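Local coordinates for protein VP5 (Halorubrum pleomorphic virus 2, PDB 6QGI) that is an envelope protein of a pleomorphic virus that probably mediates fusion of the viral envelope with the membrane of its haloarchaeal host, at residues A2-G6 / V7-A11; A122-D125 / S126-T130. All coordinates share one frame; numbering follows the deposited sequence.

Contact 1 of 2, residues A2-G6 / V7-A11; sequences APLVG and VGLAA
Ala2 and Val7 meet through methyl groups, CB of Ala2 lying 3.9 Å from CG2 of Val7 at the entrance to the short helix 4-8. Pro3 follows with two contacts to the same valine. Its ring atom CD lies near Val7 CG2, and Pro3 O accepts a hydrogen bond from Val7 N at 2.8 Å, spanning four residues. In Val7, CG1 points anti to the backbone N (chi1 -178°), which turns CG2 back toward CD of Pro3 and CB of Ala2. Leu4 continues with a longer step: Leu4 O accepts a bond from Leu9 N at 2.8 Å, closing a wider, pi-type turn, while its side chain reaches Leu9 CD1 only loosely. Val5 widens the turn again. Val5 O accepts a bond from Ala11 N, also at 2.8 Å, six residues on and just past Ala10, whose positive phi takes the chain out of the helix. Val5's two methyls part company, CG1 lying 3.9 Å from Ala11 CB and CG2 4.2 Å from Leu9 CD1; Val5, Leu9 and Ala11 all touch Ile437 of strand 434-439. Gly6, lacking a side chain, brings its CA to 3.5 Å from Ala11 O in a CH···O contact. Bonds spanning four, then five, then six residues mean that the helix unwinds with these three carbonyls still satisfied, while an apolar flank settles on neighbouring strands.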
ATOM      1  N   ALA A   2      18.809  -1.714  -2.975  1.00 42.32           N
ATOM      2  CA  ALA A   2      17.660  -2.380  -2.371  1.00 40.97           C
ATOM      3  C   ALA A   2      16.711  -1.344  -1.740  1.00 43.51           C
ATOM      4  O   ALA A   2      17.197  -0.417  -1.084  1.00 43.92           O
ATOM      5  CB  ALA A   2      18.131  -3.373  -1.317  1.00 41.86           C
ATOM      6  N   PRO A   3      15.370  -1.459  -1.917  1.00 38.00           N
ATOM      7  CA  PRO A   3      14.466  -0.475  -1.287  1.00 37.13           C
ATOM      8  C   PRO A   3      14.464  -0.604   0.244  1.00 38.97           C
ATOM      9  O   PRO A   3      14.366  -1.716   0.769  1.00 38.44           O
ATOM     10  CB  PRO A   3      13.098  -0.800  -1.895  1.00 38.38           C
ATOM     11  CG  PRO A   3      13.184  -2.221  -2.315  1.00 42.76           C
ATOM     12  CD  PRO A   3      14.620  -2.484  -2.675  1.00 38.80           C
ATOM     13  N   LEU A   4      14.632   0.542   0.951  1.00 34.10           N
ATOM     14  CA  LEU A   4      14.677   0.667   2.416  1.00 33.53           C
ATOM     15  C   LEU A   4      13.436   0.060   3.077  1.00 34.95           C
ATOM     16  O   LEU A   4      13.569  -0.715   4.016  1.00 34.71           O
ATOM     17  CB  LEU A   4      14.806   2.167   2.794  1.00 34.34           C
ATOM     18  CG  LEU A   4      14.747   2.573   4.282  1.00 39.96           C
ATOM     19  CD1 LEU A   4      15.939   2.025   5.063  1.00 40.71           C
ATOM     20  CD2 LEU A   4      14.666   4.079   4.439  1.00 43.43           C
ATOM     21  N   VAL A   5      12.242   0.426   2.591  1.00 29.25           N
ATOM     22  CA  VAL A   5      10.969  -0.058   3.116  1.00 27.65           C
ATOM     23  C   VAL A   5      10.829  -1.565   2.837  1.00 30.50           C
ATOM     24  O   VAL A   5      10.524  -2.329   3.758  1.00 30.61           O
ATOM     25  CB  VAL A   5       9.788   0.763   2.535  1.00 30.31           C
ATOM     26  CG1 VAL A   5       8.439   0.136   2.880  1.00 29.61           C
ATOM     27  CG2 VAL A   5       9.851   2.212   3.005  1.00 30.40           C
ATOM     28  N   GLY A   6      11.067  -1.962   1.589  1.00 25.74           N
ATOM     29  CA  GLY A   6      10.942  -3.344   1.143  1.00 25.24           C
ATOM     30  C   GLY A   6      11.906  -4.346   1.742  1.00 30.37           C
ATOM     31  O   GLY A   6      11.490  -5.458   2.081  1.00 30.04           O
ATOM     32  N   VAL A   7      13.193  -3.975   1.867  1.00 28.05           N
ATOM     33  CA  VAL A   7      14.228  -4.882   2.368  1.00 28.69           C
ATOM     34  C   VAL A   7      14.639  -4.527   3.806  1.00 33.69           C
ATOM     35  O   VAL A   7      14.593  -5.403   4.680  1.00 33.88           O
ATOM     36  CB  VAL A   7      15.457  -4.931   1.422  1.00 32.93           C
ATOM     37  CG1 VAL A   7      16.508  -5.915   1.928  1.00 33.21           C
ATOM     38  CG2 VAL A   7      15.042  -5.274  -0.009  1.00 32.18           C
ATOM     39  N   GLY A   8      15.054  -3.276   4.021  1.00 29.98           N
ATOM     40  CA  GLY A   8      15.520  -2.797   5.319  1.00 30.15           C
ATOM     41  C   GLY A   8      14.507  -2.899   6.437  1.00 33.12           C
ATOM     42  O   GLY A   8      14.853  -3.299   7.549  1.00 33.38           O
ATOM     43  N   LEU A   9      13.247  -2.554   6.147  1.00 28.14           N
ATOM     44  CA  LEU A   9      12.192  -2.584   7.153  1.00 27.30           C
ATOM     45  C   LEU A   9      11.282  -3.798   6.992  1.00 29.65           C
ATOM     46  O   LEU A   9      10.416  -4.008   7.844  1.00 29.31           O
ATOM     47  CB  LEU A   9      11.365  -1.281   7.114  1.00 27.10           C
ATOM     48  CG  LEU A   9      12.150   0.046   7.156  1.00 32.00           C
ATOM     49  CD1 LEU A   9      11.268   1.217   6.782  1.00 31.67           C
ATOM     50  CD2 LEU A   9      12.827   0.268   8.509  1.00 34.62           C
ATOM     51  N   ALA A  10      11.496  -4.617   5.926  1.00 25.43           N
ATOM     52  CA  ALA A  10      10.696  -5.809   5.586  1.00 24.44           C
ATOM     53  C   ALA A  10       9.208  -5.426   5.600  1.00 28.76           C
ATOM     54  O   ALA A  10       8.357  -6.139   6.134  1.00 28.67           O
ATOM     55  CB  ALA A  10      10.994  -6.956   6.553  1.00 25.49           C
ATOM     56  N   ALA A  11       8.926  -4.245   5.035  1.00 25.65           N
ATOM     57  CA  ALA A  11       7.618  -3.619   5.007  1.00 25.63           C
ATOM     58  C   ALA A  11       7.141  -3.339   3.570  1.00 30.10           C
ATOM     59  O   ALA A  11       7.778  -3.765   2.604  1.00 30.17           O
ATOM     60  CB  ALA A  11       7.674  -2.320   5.807  1.00 26.86           C
TER

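Contact 2 of 2, residues A122-D125 / S126-T130; sequences AELD and SILST
Leu128 N bonds to Leu124 O at 2.9 Å with a nearly straight N-H (172°), and Ser126 N bonds to Ala122 O, the four-residue backbone pattern of an alpha-helix. These residues lie within the long helix 91-133 of the envelope protein's N-terminal region. Ser126, Ser129 and Thr130 fold their hydroxyls back onto carbonyls three or four residues earlier. Ser126 OG, lodged between its own backbone N and carbonyl carbon (chi1 54°), donates to Glu123 O at 2.8 Å from above the carbonyl plane. Ile127 N reaches Glu123 O from the same face at 3.0 Å, giving it two donors. Ser129 OG donates to Asp125 O at 2.9 Å, tilted from the carbonyl plane, and the accompanying bond from Ser129 N is weak. On an apolar flank, Leu124 and Leu128 slant across one another, CD1 of Leu128 lying 4.0 Å from CG of Leu124, and both touch Ala158 of strand 155-159. Ile127 instead runs its CG1 and CD1 past Glu123 O and packs on Val44 and Thr47 of helix 37-60. The buried carboxylate of Glu123 is held by a salt bridge to Arg51 and a hydrogen bond from Asp29 N, which probably help keep it ionised. At the far end, Thr130 OG1 lies 2.7 Å from Ser126 O and also bonds Pro31 O, its one hydrogen shared or alternating between two carbonyls; Thr130 N adds a 3.2 Å bond to Ser126 O.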
ATOM      1  N   ALA A 122      -2.456  -3.297 -19.462  1.00 19.39           N
ATOM      2  CA  ALA A 122      -1.973  -2.457 -20.568  1.00 20.14           C
ATOM      3  C   ALA A 122      -0.442  -2.532 -20.686  1.00 25.14           C
ATOM      4  O   ALA A 122       0.089  -2.688 -21.791  1.00 25.28           O
ATOM      5  CB  ALA A 122      -2.413  -1.016 -20.365  1.00 20.69           C
ATOM      6  N   GLU A 123       0.253  -2.443 -19.534  1.00 21.81           N
ATOM      7  CA  GLU A 123       1.709  -2.536 -19.417  1.00 21.54           C
ATOM      8  C   GLU A 123       2.177  -3.931 -19.809  1.00 26.77           C
ATOM      9  O   GLU A 123       3.206  -4.055 -20.479  1.00 27.35           O
ATOM     10  CB  GLU A 123       2.129  -2.211 -17.980  1.00 21.80           C
ATOM     11  CG  GLU A 123       3.615  -2.034 -17.766  1.00 28.89           C
ATOM     12  CD  GLU A 123       3.949  -1.799 -16.311  1.00 46.34           C
ATOM     13  OE1 GLU A 123       4.575  -0.760 -16.007  1.00 39.81           O
ATOM     14  OE2 GLU A 123       3.584  -2.653 -15.473  1.00 44.65           O
ATOM     15  N   LEU A 124       1.416  -4.977 -19.401  1.00 22.94           N
ATOM     16  CA  LEU A 124       1.703  -6.370 -19.735  1.00 23.32           C
ATOM     17  C   LEU A 124       1.590  -6.566 -21.242  1.00 29.73           C
ATOM     18  O   LEU A 124       2.439  -7.238 -21.823  1.00 30.15           O
ATOM     19  CB  LEU A 124       0.771  -7.344 -18.978  1.00 23.02           C
ATOM     20  CG  LEU A 124       0.938  -8.853 -19.266  1.00 28.19           C
ATOM     21  CD1 LEU A 124       2.316  -9.364 -18.853  1.00 27.97           C
ATOM     22  CD2 LEU A 124      -0.150  -9.667 -18.592  1.00 30.40           C
ATOM     23  N   ASP A 125       0.566  -5.947 -21.877  1.00 27.33           N
ATOM     24  CA  ASP A 125       0.343  -6.031 -23.319  1.00 28.35           C
ATOM     25  C   ASP A 125       1.538  -5.462 -24.086  1.00 32.27           C
ATOM     26  O   ASP A 125       1.987  -6.090 -25.050  1.00 33.39           O
ATOM     27  CB  ASP A 125      -0.957  -5.321 -23.723  1.00 30.78           C
ATOM     28  CG  ASP A 125      -1.328  -5.495 -25.190  1.00 43.86           C
ATOM     29  OD1 ASP A 125      -1.302  -6.653 -25.682  1.00 45.18           O
ATOM     30  OD2 ASP A 125      -1.653  -4.476 -25.844  1.00 49.23           O
ATOM     31  N   SER A 126       2.082  -4.313 -23.627  1.00 27.61           N
ATOM     32  CA  SER A 126       3.252  -3.684 -24.242  1.00 27.77           C
ATOM     33  C   SER A 126       4.540  -4.465 -23.913  1.00 31.62           C
ATOM     34  O   SER A 126       5.486  -4.384 -24.692  1.00 32.37           O
ATOM     35  CB  SER A 126       3.373  -2.213 -23.857  1.00 31.43           C
ATOM     36  OG  SER A 126       3.358  -2.010 -22.455  1.00 42.98           O
ATOM     37  N   ILE A 127       4.562  -5.258 -22.809  1.00 27.01           N
ATOM     38  CA  ILE A 127       5.693  -6.144 -22.486  1.00 26.39           C
ATOM     39  C   ILE A 127       5.689  -7.272 -23.524  1.00 31.95           C
ATOM     40  O   ILE A 127       6.695  -7.479 -24.206  1.00 32.46           O
ATOM     41  CB  ILE A 127       5.663  -6.698 -21.027  1.00 27.99           C
ATOM     42  CG1 ILE A 127       6.058  -5.627 -19.994  1.00 27.41           C
ATOM     43  CG2 ILE A 127       6.546  -7.948 -20.881  1.00 28.15           C
ATOM     44  CD1 ILE A 127       5.442  -5.838 -18.586  1.00 31.31           C
ATOM     45  N   LEU A 128       4.527  -7.958 -23.673  1.00 28.39           N
ATOM     46  CA  LEU A 128       4.316  -9.067 -24.611  1.00 28.73           C
ATOM     47  C   LEU A 128       4.559  -8.630 -26.068  1.00 33.23           C
ATOM     48  O   LEU A 128       4.927  -9.470 -26.884  1.00 34.32           O
ATOM     49  CB  LEU A 128       2.907  -9.682 -24.459  1.00 28.65           C
ATOM     50  CG  LEU A 128       2.506 -10.220 -23.075  1.00 31.56           C
ATOM     51  CD1 LEU A 128       1.013 -10.416 -22.983  1.00 32.04           C
ATOM     52  CD2 LEU A 128       3.209 -11.505 -22.739  1.00 33.21           C
ATOM     53  N   SER A 129       4.380  -7.326 -26.385  1.00 28.90           N
ATOM     54  CA  SER A 129       4.660  -6.774 -27.712  1.00 29.32           C
ATOM     55  C   SER A 129       6.171  -6.715 -27.909  1.00 31.20           C
ATOM     56  O   SER A 129       6.684  -7.280 -28.874  1.00 32.08           O
ATOM     57  CB  SER A 129       4.039  -5.388 -27.875  1.00 33.65           C
ATOM     58  OG  SER A 129       2.622  -5.432 -27.846  1.00 44.06           O
ATOM     59  N   THR A 130       6.879  -6.090 -26.948  1.00 25.13           N
ATOM     60  CA  THR A 130       8.337  -5.935 -26.914  1.00 24.30           C
ATOM     61  C   THR A 130       9.044  -7.308 -26.900  1.00 27.40           C
ATOM     62  O   THR A 130      10.101  -7.450 -27.519  1.00 28.40           O
ATOM     63  CB  THR A 130       8.747  -5.088 -25.692  1.00 29.22           C
ATOM     64  OG1 THR A 130       7.989  -3.884 -25.669  1.00 25.91           O
ATOM     65  CG2 THR A 130      10.201  -4.720 -25.703  1.00 30.80           C
TER

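The two contacts follow each other along the chain, 2-11 closing well before 122-130 opens, and they lie in separate parts of the molecule. Their centres are 28 Å apart, their nearest atoms about 16 Å, and they do not touch. Contact 1 is a short helix leading into strand 11-13, which pairs antiparallel with strand 434-439. Contact 2 lies near the end of the long helix 91-133, between helix 37-60 and strand 155-159. The chain thus begins against its later strands before entering the N-terminal region with its long helices: contact 1 ties the start of this putative fusion protein to strands far along the sequence, while contact 2 belongs to the helical packing of the N-terminal region.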